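Local structure of endonuclease V (6OZE) at residues P94-L99 with S132-L137. The protein cleaves inosine-containing RNA as a metal-ion-dependent endoribonuclease, the eukaryotic relative of a bacterial DNase. The protein carries 4 engineered substitutions. Sequence-based numbering, arbitrary orientation. Where two conformers were deposited one is given.
Sequences PFLLEL and SHLGVL. Engineered in segment 132-137: Ser-132 (natural residue Cys).
Leu-97 and Leu-134 bring the helices of 94-99 and 132-137 to a CA–CA separation of 6.9 Å, the two segment axes running in the same general direction, 10.2 Å apart at closest approach, with a signed crossing angle of -39°. No hydrogen bond passes between them, and four leucines account for the 187 Å² buried between the segments. Leu-134 sends both methyls to the partner helix, its CG anti to the backbone N (chi1 -178°). CD1 of Leu-134 lies over the backbone at 3.9 Å from Leu-97 N and against Leu-96 CB at 4.0 Å, while CD2 meets Leu-96 CD1 at 4.2 Å, the two side chains crossing at about a right angle. In the RNase H-like fold of endonuclease V, these helices pack beside the mixed central sheet; Leu-96 and Leu-134 are both buried, and Leu-96 also touches Ala-57 of strand 54-63. Toward the surface, Leu-97 and Leu-137 form a second, more exposed layer. There the CD1 methyl of Leu-97, in the given one of two conformers, approaches Leu-137 CB at 3.4 Å, a closeness that is doubtful evidence of real strain, and lies 4.0 Å from Leu-137 CD1. That same Leu-137 methyl sits in plane at the ring edge of His-133, whose ring in turn meets Phe-90 edge-to-face.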
loop_
_atom_site.group_PDB
_atom_site.type_symbol
_atom_site.label_atom_id
_atom_site.label_comp_id
_atom_site.label_asym_id
_atom_site.label_seq_id
_atom_site.Cartn_x
_atom_site.Cartn_y
_atom_site.Cartn_z
ATOM N N PRO A 94 11.394 2.271 -7.300
ATOM C CA PRO A 94 11.816 2.830 -8.594
ATOM C C PRO A 94 10.841 2.534 -9.719
ATOM O O PRO A 94 10.560 3.407 -10.551
ATOM C CB PRO A 94 13.172 2.164 -8.838
ATOM C CG PRO A 94 13.691 1.894 -7.482
ATOM C CD PRO A 94 12.492 1.509 -6.671
ATOM N N PHE A 95 10.315 1.315 -9.763
ATOM C CA PHE A 95 9.448 0.930 -10.868
ATOM C C PHE A 95 8.050 1.495 -10.715
ATOM O O PHE A 95 7.441 1.924 -11.702
ATOM C CB PHE A 95 9.434 -0.590 -10.999
ATOM C CG PHE A 95 10.799 -1.158 -11.145
ATOM C CD1 PHE A 95 11.477 -1.037 -12.343
ATOM C CD2 PHE A 95 11.441 -1.749 -10.072
ATOM C CE1 PHE A 95 12.756 -1.531 -12.483
ATOM C CE2 PHE A 95 12.730 -2.237 -10.209
ATOM C CZ PHE A 95 13.382 -2.133 -11.414
ATOM N N LEU A 96 7.526 1.507 -9.493
ATOM C CA LEU A 96 6.215 2.094 -9.294
ATOM C C LEU A 96 6.254 3.591 -9.556
ATOM O O LEU A 96 5.331 4.150 -10.157
ATOM C CB LEU A 96 5.743 1.806 -7.870
ATOM C CG LEU A 96 5.556 0.319 -7.569
ATOM C CD1 LEU A 96 5.090 0.145 -6.109
ATOM C CD2 LEU A 96 4.526 -0.273 -8.518
ATOM N N LEU A 97 7.317 4.259 -9.112
ATOM C CA LEU A 97 7.431 5.687 -9.383
ATOM C C LEU A 97 7.453 5.967 -10.884
ATOM O O LEU A 97 6.838 6.935 -11.349
ATOM C CB LEU A 97 8.664 6.251 -8.680
ATOM C CG LEU A 97 8.668 7.754 -8.420
ATOM C CD1 LEU A 97 9.516 8.045 -7.220
ATOM C CD2 LEU A 97 9.220 8.477 -9.618
ATOM N N GLU A 98 8.151 5.127 -11.665
ATOM C CA GLU A 98 8.196 5.299 -13.111
ATOM C C GLU A 98 6.817 5.148 -13.746
ATOM O O GLU A 98 6.484 5.859 -14.705
ATOM C CB GLU A 98 9.167 4.289 -13.720
ATOM C CG GLU A 98 9.456 4.511 -15.180
ATOM C CD GLU A 98 10.314 5.742 -15.425
ATOM O OE1 GLU A 98 10.979 6.209 -14.474
ATOM O OE2 GLU A 98 10.321 6.236 -16.570
ATOM N N LEU A 99 6.008 4.212 -13.245
ATOM C CA LEU A 99 4.660 4.066 -13.785
ATOM C C LEU A 99 3.810 5.294 -13.487
ATOM O O LEU A 99 3.041 5.744 -14.345
ATOM C CB LEU A 99 3.980 2.819 -13.209
ATOM C CG LEU A 99 4.584 1.481 -13.649
ATOM C CD1 LEU A 99 3.915 0.332 -12.861
ATOM C CD2 LEU A 99 4.416 1.291 -15.136
ATOM N N SER A 132 4.923 4.590 2.411
ATOM C CA SER A 132 5.435 5.902 2.794
ATOM C C SER A 132 6.519 6.360 1.834
ATOM O O SER A 132 6.595 7.545 1.483
ATOM C CB SER A 132 6.030 5.832 4.193
ATOM O OG SER A 132 4.988 5.663 5.137
ATOM N N HIS A 133 7.380 5.428 1.432
ATOM C CA HIS A 133 8.489 5.738 0.544
ATOM C C HIS A 133 7.960 6.173 -0.818
ATOM O O HIS A 133 8.406 7.187 -1.376
ATOM C CB HIS A 133 9.346 4.476 0.440
ATOM C CG HIS A 133 10.767 4.701 0.006
ATOM N ND1 HIS A 133 11.813 4.018 0.584
ATOM C CD2 HIS A 133 11.311 5.505 -0.936
ATOM C CE1 HIS A 133 12.949 4.382 0.008
ATOM N NE2 HIS A 133 12.671 5.296 -0.906
ATOM N N LEU A 134 6.980 5.435 -1.354
ATOM C CA LEU A 134 6.358 5.837 -2.610
ATOM C C LEU A 134 5.580 7.138 -2.441
ATOM O O LEU A 134 5.610 8.005 -3.324
ATOM C CB LEU A 134 5.447 4.713 -3.116
ATOM C CG LEU A 134 4.743 4.961 -4.448
ATOM C CD1 LEU A 134 5.758 5.047 -5.607
ATOM C CD2 LEU A 134 3.740 3.851 -4.698
ATOM N N GLY A 135 4.871 7.297 -1.314
ATOM C CA GLY A 135 4.097 8.514 -1.109
ATOM C C GLY A 135 4.948 9.771 -1.081
ATOM O O GLY A 135 4.609 10.784 -1.699
ATOM N N VAL A 136 6.060 9.744 -0.346
ATOM C CA VAL A 136 6.903 10.936 -0.242
ATOM C C VAL A 136 7.495 11.297 -1.601
ATOM O O VAL A 136 7.592 12.474 -1.964
ATOM C CB VAL A 136 7.992 10.735 0.833
ATOM C CG1 VAL A 136 9.106 11.757 0.684
ATOM C CG2 VAL A 136 7.382 10.823 2.233
ATOM N N LEU A 137 7.914 10.280 -2.368
ATOM C CA LEU A 137 8.576 10.548 -3.641
ATOM C C LEU A 137 7.593 10.974 -4.729
ATOM O O LEU A 137 7.938 11.820 -5.557
ATOM C CB LEU A 137 9.394 9.329 -4.067
ATOM C CG LEU A 137 10.672 9.089 -3.258
ATOM C CD1 LEU A 137 11.322 7.790 -3.702
ATOM C CD2 LEU A 137 11.658 10.247 -3.410
#